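Local structure of periplasmic binding protein (Agrobacterium tumefaciens str. B6, 5L9G) at residues E277-K280 with D281-N284; P303-M306 with A307-S311. The protein binds the opine mannopine in the periplasm and probably delivers it to an ABC transporter for uptake. All coordinates share one frame; numbering follows the deposited sequence.

Contact 1 of 2, residues E277-K280 with D281-N284; sequences EYQK and DLPN
Lys280 and Asp281, neighbours in the chain where helix 276-279 gives way to turns, run side by side and close a salt bridge, with NZ of Lys280 3.0 Å from OD2 of Asp281. The ammonium meets OD2 on the syn side but 34° out of the carboxylate plane. Lysine suits this place because its chain, with CG wedged between the backbone N and the carbonyl carbon (chi1 74°), can fold over the helix end and bend at chi4; NZ then also donates to Glu277 O at 3.0 Å. The other carboxylate oxygen, OD1 of Asp281, takes ND2 of Asn284 at 3.1 Å on its anti side, so two side chains fix the rotation of the carboxylate. This polar strip is the looser side: a water lies 2.8 Å from Lys280 O and within bonding distance of Asn284 OD1, and Asn284 is exposed. The tighter side is buried. Asp281 N donates to Tyr278 O at 3.1 Å; Leu282 N then reaches Gln279 O at 3.2 Å, closing a type I turn from Gln279 to Leu282. Both donors stand above the carbonyl planes. A second such turn is closed by Asn284 N donating to Asp281 O, so Pro283, at its third place, needs no N-H. The side chain of Gln279 runs alongside that of Leu282, while its polar atoms bond to Asn118 and Asn292. Tyr278 packs on helix 30-48 through Leu40, Pro43 and Ala47, Lys280 leans on helix 294-299, and Pro283 reaches Pro290 of strand 289-290.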
# COMPACT_ATOMS: atom_id res chain seq x y z
N GLU A 277 1.71 19.61 10.49
CA GLU A 277 3.00 19.78 11.16
C GLU A 277 3.79 18.46 11.29
O GLU A 277 5.02 18.52 11.42
CB GLU A 277 2.84 20.48 12.52
CG GLU A 277 2.12 19.67 13.58
CD GLU A 277 1.60 20.48 14.75
OE1 GLU A 277 2.29 20.58 15.79
OE2 GLU A 277 0.46 20.98 14.63
N TYR A 278 3.10 17.31 11.31
CA TYR A 278 3.72 15.98 11.39
C TYR A 278 3.82 15.38 10.00
O TYR A 278 4.87 14.83 9.64
CB TYR A 278 2.94 15.04 12.32
CG TYR A 278 2.74 15.61 13.70
CD1 TYR A 278 3.80 15.73 14.59
CD2 TYR A 278 1.50 16.09 14.10
CE1 TYR A 278 3.63 16.31 15.85
CE2 TYR A 278 1.31 16.64 15.37
CZ TYR A 278 2.38 16.75 16.24
OH TYR A 278 2.21 17.31 17.48
N GLN A 279 2.73 15.47 9.21
CA GLN A 279 2.62 14.97 7.84
C GLN A 279 3.74 15.50 6.93
O GLN A 279 4.23 14.75 6.08
CB GLN A 279 1.23 15.32 7.28
CG GLN A 279 0.14 14.36 7.72
CD GLN A 279 -0.02 13.24 6.70
OE1 GLN A 279 -0.27 13.49 5.52
NE2 GLN A 279 0.19 12.00 7.12
N LYS A 280 4.17 16.76 7.13
CA LYS A 280 5.25 17.38 6.34
C LYS A 280 6.57 16.59 6.40
O LYS A 280 7.33 16.61 5.42
CB LYS A 280 5.47 18.85 6.77
CG LYS A 280 6.19 19.04 8.11
CD LYS A 280 6.40 20.50 8.52
CE LYS A 280 7.64 20.66 9.38
NZ LYS A 280 7.56 19.91 10.66
N ASP A 281 6.84 15.89 7.53
CA ASP A 281 8.08 15.13 7.75
C ASP A 281 8.03 13.68 7.28
O ASP A 281 9.07 13.02 7.24
CB ASP A 281 8.48 15.17 9.23
CG ASP A 281 8.81 16.57 9.69
OD1 ASP A 281 9.62 17.24 9.01
OD2 ASP A 281 8.28 16.99 10.74
N LEU A 282 6.83 13.17 6.95
CA LEU A 282 6.67 11.79 6.51
C LEU A 282 7.63 11.36 5.37
O LEU A 282 8.21 10.27 5.48
CB LEU A 282 5.20 11.51 6.14
CG LEU A 282 4.77 10.05 6.07
CD1 LEU A 282 5.14 9.27 7.35
CD2 LEU A 282 3.27 9.95 5.75
N PRO A 283 7.90 12.19 4.32
CA PRO A 283 8.82 11.74 3.26
C PRO A 283 10.28 12.18 3.44
O PRO A 283 11.03 12.12 2.46
CB PRO A 283 8.22 12.37 1.99
CG PRO A 283 7.30 13.47 2.46
CD PRO A 283 7.30 13.50 3.97
N ASN A 284 10.70 12.59 4.65
CA ASN A 284 12.07 13.09 4.89
C ASN A 284 13.17 12.16 4.37
O ASN A 284 14.13 12.63 3.75
CB ASN A 284 12.29 13.47 6.34
CG ASN A 284 11.63 14.79 6.68
OD1 ASN A 284 11.02 15.44 5.82
ND2 ASN A 284 11.71 15.20 7.94
O HOH W 1 9.66 18.17 5.76

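Contact 2 of 2, residues P303-M306 with A307-S311; sequences PEKM and ATMAS
Thr308 OG1 donates to Lys305 O at 2.7 Å, and Thr308 N adds a weak bond to the same oxygen, so one carbonyl near the helix end is gripped twice by one residue. Threonine suits the place because its short hydroxyl, set between the backbone N and the carbonyl carbon (chi1 61°), turns back to the preceding turn of helix while CG2 of Thr308 passes 4.1 Å from Glu304 O. Before it, Ala307 N closes a helical bond to Pro303 O at 3.0 Å; after it, Met309 N reaches Met306 O at 2.8 Å from above the carbonyl plane. Two flexible methionines pack here, crossing obliquely with SD of Met306 4.0 Å from SD of Met309. Further out, Tyr296 and Tyr301 touch the side chains of both methionines, and Pro283 and Ala289 also border the buried Met309. Lys305 swings away to donate NZ to Asn284 O, whereas Asn315 ND2 bonds to the backbone oxygens of Ala307 and Met309. Pro303, with no N-H to spend, fits a first turn. The shift from an i to i+4 bond to i to i+3 bonds, with a hydroxyl returning to a helix carbonyl, is a tightened C-terminal helix end leading into a loop.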
# COMPACT_ATOMS: atom_id res chain seq x y z
N PRO A 303 11.45 19.90 -6.71
CA PRO A 303 10.92 19.06 -7.80
C PRO A 303 11.53 17.65 -7.85
O PRO A 303 10.86 16.71 -8.26
CB PRO A 303 11.22 19.87 -9.06
CG PRO A 303 11.34 21.28 -8.59
CD PRO A 303 11.98 21.18 -7.24
N GLU A 304 12.80 17.50 -7.41
CA GLU A 304 13.51 16.22 -7.33
C GLU A 304 12.80 15.31 -6.31
O GLU A 304 12.61 14.12 -6.59
CB GLU A 304 14.97 16.47 -6.92
CG GLU A 304 15.91 15.30 -7.13
CD GLU A 304 17.29 15.52 -6.55
OE1 GLU A 304 17.99 14.51 -6.30
OE2 GLU A 304 17.69 16.69 -6.33
N LYS A 305 12.39 15.89 -5.15
CA LYS A 305 11.66 15.20 -4.08
C LYS A 305 10.27 14.78 -4.57
O LYS A 305 9.85 13.65 -4.33
CB LYS A 305 11.55 16.10 -2.83
CG LYS A 305 11.22 15.33 -1.55
CD LYS A 305 12.48 15.05 -0.76
CE LYS A 305 12.29 13.89 0.18
NZ LYS A 305 13.24 13.96 1.33
N MET A 306 9.57 15.69 -5.28
CA MET A 306 8.24 15.43 -5.84
C MET A 306 8.25 14.28 -6.87
O MET A 306 7.31 13.49 -6.89
CB MET A 306 7.66 16.70 -6.48
CG MET A 306 7.34 17.81 -5.47
SD MET A 306 5.74 17.61 -4.64
CE MET A 306 5.54 19.25 -3.94
N ALA A 307 9.32 14.16 -7.67
CA ALA A 307 9.47 13.13 -8.71
C ALA A 307 9.34 11.69 -8.20
O ALA A 307 8.91 10.82 -8.96
CB ALA A 307 10.80 13.31 -9.44
N THR A 308 9.69 11.45 -6.93
CA THR A 308 9.60 10.13 -6.29
C THR A 308 8.20 9.92 -5.69
O THR A 308 7.88 8.80 -5.26
CB THR A 308 10.67 10.01 -5.19
OG1 THR A 308 10.43 11.02 -4.19
CG2 THR A 308 12.09 10.13 -5.73
N MET A 309 7.39 11.00 -5.59
CA MET A 309 6.06 10.94 -4.98
C MET A 309 5.00 10.39 -5.91
O MET A 309 4.84 10.88 -7.04
CB MET A 309 5.63 12.31 -4.41
CG MET A 309 6.47 12.73 -3.24
SD MET A 309 5.87 14.24 -2.49
CE MET A 309 6.95 14.35 -1.11
N ALA A 310 4.26 9.40 -5.41
CA ALA A 310 3.18 8.74 -6.12
C ALA A 310 2.15 9.72 -6.66
O ALA A 310 1.58 9.50 -7.74
CB ALA A 310 2.48 7.77 -5.20
N SER A 311 1.89 10.79 -5.90
CA SER A 311 0.86 11.78 -6.20
C SER A 311 1.36 12.99 -7.00
O SER A 311 0.56 13.89 -7.25
CB SER A 311 0.16 12.22 -4.91
OG SER A 311 1.11 12.73 -3.99

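How the contacts relate
Contact 1 precedes contact 2 along the chain, and their centres lie about 14 Å apart on the same side of the molecule's centre. Strand 289-290 and helix 294-299 come between them in sequence, and both contacts pack against these two elements. They also meet directly: Lys305 NZ is 2.9 Å from Asn284 O, and Pro283 CG is 3.7 Å from Met309 CE. Two helix ends and their following turns are thereby joined into one piece of the solute-binding fold. The side chains of Leu282 and Met309 lie about 7 and 9 Å from mannopine, so this piece lies close to the bound ligand.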